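Side-chain contacts in periplasmic binding protein/LacI transcriptional regulator (Shewanella sp. ANA-3, PDB 5OCP), which probably captures arabinofuranose, which it binds in both its alpha and beta forms, in the periplasm and delivers it to an ABC transporter for uptake: residues A[201-206]-A[235-240]; A[209-212]-A[216-219]. All blocks are in the same frame, centred on the assembly; numbering follows the deposited sequence.

Interactions 1 and 2 adjoin in one lobe and reach the same mixed sheet, their centres about 8 Å apart, with 209-212 and 216-219 nested in the chain closed by 201-206 and 235-240. Helix 196-208 runs into the loop of interaction 2; I206 O, near the helix end, probably accepts a hydrogen bond from L211 N of that loop at 3.1 Å. The shared apolar packing continues from V203 CG2 to I219 CD1, 3.5 Å away. Just ahead of strand 239-242, side-chain OD1 of N238 probably accepts a hydrogen bond from I219 N of neighbouring strand 218-221, at 2.8 Å. The arabinofuranose pocket residues N195, D223 and L243 lie at the other end of these elements, just before the helix and just after the two strands.

Interaction 1. Residues A[201-206]-A[235-240]; sequences GAVQAI and GDVNAT
V203 of helix 196-208 presses CG2 against CG1 of V237 at 3.4 Å, closer than usual van der Waals contact, and the two side chains cross at about a right angle. With CG1 of V203 lying opposite the backbone N (chi1 163°), its two methyls divide the work. CG2 meets V237 and also rests 3.8 Å from the carbonyl O of D236, while CG1 approaches D236 CB more loosely, at 4.2 Å. The tight part is buried: I219 packs on both valines, P213 covers V203, and Y228, A231 and M232 of helix 226-234 cover V237. Packing slackens towards D236, which is partly exposed. Its CB points at the helix, and OD2 forms a salt bridge with K207 of that helix, one turn beyond V203, so a charge pair borders the apolar patch on the side nearer solvent. Just before D236, G235 ends helix 226-234 in a Schellman motif with positive phi (91°), turning the chain towards strand 239-242. Helices 196-208 and 226-234 belong to consecutive beta-alpha-beta crossovers (strands 190-193, 218-221 and 239-242), and V203 and V237 meet over I219 of the middle strand, as in the alpha/beta lobes of periplasmic sugar-binding proteins.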
loop_
_atom_site.group_PDB
_atom_site.type_symbol
_atom_site.label_atom_id
_atom_site.label_comp_id
_atom_site.label_asym_id
_atom_site.label_seq_id
_atom_site.Cartn_x
_atom_site.Cartn_y
_atom_site.Cartn_z
ATOM N N GLY A 201 -11.110 7.271 7.615
ATOM C CA GLY A 201 -11.664 7.109 8.991
ATOM C C GLY A 201 -11.356 8.294 9.858
ATOM O O GLY A 201 -12.218 8.758 10.657
ATOM N N ALA A 202 -10.118 8.793 9.809
ATOM C CA ALA A 202 -9.735 9.957 10.578
ATOM C C ALA A 202 -10.635 11.178 10.267
ATOM O O ALA A 202 -10.956 11.966 11.186
ATOM C CB ALA A 202 -8.260 10.334 10.423
ATOM N N VAL A 203 -11.037 11.347 9.008
ATOM C CA VAL A 203 -11.852 12.429 8.571
ATOM C C VAL A 203 -13.142 12.394 9.406
ATOM O O VAL A 203 -13.552 13.421 9.885
ATOM C CB VAL A 203 -12.211 12.321 7.112
ATOM C CG1 VAL A 203 -13.405 13.215 6.755
ATOM C CG2 VAL A 203 -10.989 12.683 6.238
ATOM N N GLN A 204 -13.724 11.233 9.550
ATOM C CA GLN A 204 -15.006 11.124 10.300
ATOM C C GLN A 204 -14.826 11.403 11.807
ATOM O O GLN A 204 -15.606 12.134 12.412
ATOM C CB GLN A 204 -15.648 9.764 10.034
ATOM C CG GLN A 204 -16.054 9.525 8.560
ATOM C CD GLN A 204 -16.957 10.635 8.002
ATOM O OE1 GLN A 204 -17.978 10.976 8.619
ATOM N NE2 GLN A 204 -16.550 11.254 6.866
ATOM N N ALA A 205 -13.731 10.965 12.397
ATOM C CA ALA A 205 -13.444 11.300 13.806
ATOM C C ALA A 205 -13.293 12.824 13.996
ATOM O O ALA A 205 -13.725 13.415 15.013
ATOM C CB ALA A 205 -12.164 10.620 14.294
ATOM N N ILE A 206 -12.604 13.466 13.045
ATOM C CA ILE A 206 -12.348 14.898 13.137
ATOM C C ILE A 206 -13.667 15.640 13.063
ATOM O O ILE A 206 -13.837 16.607 13.831
ATOM C CB ILE A 206 -11.363 15.313 12.035
ATOM C CG1 ILE A 206 -9.994 14.717 12.408
ATOM C CG2 ILE A 206 -11.180 16.797 11.950
ATOM C CD1 ILE A 206 -8.926 14.812 11.273
ATOM N N GLY A 235 -12.771 18.859 -0.379
ATOM C CA GLY A 235 -12.107 19.679 0.621
ATOM C C GLY A 235 -11.798 19.028 1.997
ATOM O O GLY A 235 -11.219 19.696 2.838
ATOM N N ASP A 236 -12.060 17.742 2.161
ATOM C CA ASP A 236 -11.928 17.043 3.468
ATOM C C ASP A 236 -10.553 16.464 3.765
ATOM O O ASP A 236 -10.218 16.153 4.921
ATOM C CB ASP A 236 -12.955 15.924 3.555
ATOM C CG ASP A 236 -14.418 16.447 3.789
ATOM O OD1 ASP A 236 -14.543 17.592 4.278
ATOM O OD2 ASP A 236 -15.341 15.660 3.546
ATOM N N VAL A 237 -9.740 16.285 2.719
ATOM C CA VAL A 237 -8.320 15.844 2.882
ATOM C C VAL A 237 -7.433 16.607 1.899
ATOM O O VAL A 237 -7.950 17.291 1.019
ATOM C CB VAL A 237 -8.205 14.340 2.615
ATOM C CG1 VAL A 237 -9.036 13.547 3.596
ATOM C CG2 VAL A 237 -8.529 13.996 1.184
ATOM N N ASN A 238 -6.121 16.546 2.079
ATOM C CA ASN A 238 -5.259 17.477 1.361
ATOM C C ASN A 238 -4.394 16.891 0.284
ATOM O O ASN A 238 -4.306 17.487 -0.769
ATOM C CB ASN A 238 -4.435 18.221 2.302
ATOM C CG ASN A 238 -5.299 19.025 3.271
ATOM O OD1 ASN A 238 -5.698 18.520 4.323
ATOM N ND2 ASN A 238 -5.674 20.259 2.863
ATOM N N ALA A 239 -3.733 15.769 0.578
ATOM C CA ALA A 239 -2.642 15.238 -0.340
ATOM C C ALA A 239 -2.475 13.765 -0.172
ATOM O O ALA A 239 -2.684 13.219 0.920
ATOM C CB ALA A 239 -1.303 15.937 -0.165
ATOM N N THR A 240 -2.157 13.064 -1.274
ATOM C CA THR A 240 -1.797 11.667 -1.216
ATOM C C THR A 240 -0.787 11.360 -2.287
ATOM O O THR A 240 -0.668 12.096 -3.258
ATOM C CB THR A 240 -3.035 10.770 -1.339
ATOM O OG1 THR A 240 -2.713 9.405 -1.118
ATOM C CG2 THR A 240 -3.666 10.880 -2.735
#

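Interaction 2. Residues A[209-212]-A[216-219]; sequences AGLK and DILI
K212 and D216 close a short turn by exchanging hydrogen bonds in both directions. The backbone N of K212 donates to D216 OD2 at 3.0 Å, reaching the oxygen from above the carboxylate, 38° out of its plane. In return, D216 N donates to the carbonyl O of K212 at 2.9 Å, in the carbonyl plane, with a bent N-H...O angle of 133°. The same carbonyl accepts a second, weak bond from I217 N at 3.4 Å, longer but straighter. K212 O is therefore shared between two successive amides. D216 CG sits beside its own backbone N (chi1 -63°), and this turns the carboxylate back over the turn, bringing OD2 within 3.4 Å of K212 CB as well. A water extends the network: it donates to G210 O at 2.7 Å and, weakly, to D216 OD2, loosely bridging the carboxylate to G210, the positive-phi residue of the Schellman motif that ends helix 196-208. The ammonium group of K212 does not join in, for NZ stays 5.9 Å from OD2. On the apolar side, L211 CD1 faces I217 CD1 at 4.2 Å, and both side chains also pack on I206 of helix 196-208, with I217 reaching V191 of the neighbouring strand. The turn is thus fastened by main-chain donors rather than by a lysine-aspartate ion pair; one carboxylate oxygen accepts from an amide and, weakly, from a water, and the bonds probably help to hold the turn that leads into strand 218-221.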
loop_
_atom_site.group_PDB
_atom_site.type_symbol
_atom_site.label_atom_id
_atom_site.label_comp_id
_atom_site.label_asym_id
_atom_site.label_seq_id
_atom_site.Cartn_x
_atom_site.Cartn_y
_atom_site.Cartn_z
ATOM N N ALA A 209 -15.617 15.449 16.158
ATOM C CA ALA A 209 -15.089 16.316 17.189
ATOM C C ALA A 209 -15.368 17.785 16.905
ATOM O O ALA A 209 -14.918 18.626 17.658
ATOM C CB ALA A 209 -13.584 16.057 17.341
ATOM N N GLY A 210 -16.111 18.115 15.846
ATOM C CA GLY A 210 -16.475 19.498 15.512
ATOM C C GLY A 210 -15.384 20.334 14.862
ATOM O O GLY A 210 -15.367 21.554 14.956
ATOM N N LEU A 211 -14.438 19.658 14.220
ATOM C CA LEU A 211 -13.334 20.318 13.597
ATOM C C LEU A 211 -13.395 20.045 12.101
ATOM O O LEU A 211 -14.133 19.191 11.690
ATOM C CB LEU A 211 -12.036 19.744 14.226
ATOM C CG LEU A 211 -11.768 20.109 15.678
ATOM C CD1 LEU A 211 -10.764 19.130 16.295
ATOM C CD2 LEU A 211 -11.277 21.566 15.690
ATOM N N LYS A 212 -12.720 20.868 11.277
ATOM C CA LYS A 212 -12.833 20.799 9.807
ATOM C C LYS A 212 -11.610 20.089 9.203
ATOM O O LYS A 212 -10.530 20.646 9.186
ATOM C CB LYS A 212 -12.953 22.213 9.175
ATOM C CG LYS A 212 -14.346 22.835 9.333
ATOM C CD LYS A 212 -14.765 23.564 8.046
ATOM C CE LYS A 212 -16.196 24.093 8.102
ATOM N NZ LYS A 212 -16.263 25.365 8.886
ATOM N N ASP A 216 -8.736 22.870 9.106
ATOM C CA ASP A 216 -8.204 23.021 10.496
ATOM C C ASP A 216 -7.083 21.954 10.788
ATOM O O ASP A 216 -6.040 22.268 11.386
ATOM C CB ASP A 216 -9.281 22.864 11.552
ATOM C CG ASP A 216 -10.370 23.918 11.490
ATOM O OD1 ASP A 216 -10.047 25.007 10.985
ATOM O OD2 ASP A 216 -11.518 23.566 11.965
ATOM N N ILE A 217 -7.336 20.701 10.413
ATOM C CA ILE A 217 -6.348 19.653 10.527
ATOM C C ILE A 217 -6.128 19.144 9.046
ATOM O O ILE A 217 -7.045 18.649 8.458
ATOM C CB ILE A 217 -6.875 18.553 11.402
ATOM C CG1 ILE A 217 -7.091 19.120 12.821
ATOM C CG2 ILE A 217 -5.906 17.404 11.499
ATOM C CD1 ILE A 217 -7.604 18.075 13.751
ATOM N N LEU A 218 -4.907 19.274 8.595
ATOM C CA LEU A 218 -4.491 18.799 7.258
ATOM C C LEU A 218 -4.421 17.306 7.293
ATOM O O LEU A 218 -4.169 16.705 8.342
ATOM C CB LEU A 218 -3.157 19.359 6.856
ATOM C CG LEU A 218 -3.017 20.895 6.796
ATOM C CD1 LEU A 218 -1.587 21.243 6.508
ATOM C CD2 LEU A 218 -4.035 21.450 5.822
ATOM N N ILE A 219 -4.720 16.655 6.158
ATOM C CA ILE A 219 -4.687 15.199 6.115
ATOM C C ILE A 219 -3.839 14.826 4.875
ATOM O O ILE A 219 -4.171 15.224 3.779
ATOM C CB ILE A 219 -6.088 14.623 6.042
ATOM C CG1 ILE A 219 -6.837 15.027 7.322
ATOM C CG2 ILE A 219 -5.993 13.113 5.888
ATOM C CD1 ILE A 219 -8.240 14.535 7.412
HETATM O O HOH W 1 -14.033 23.793 14.293
#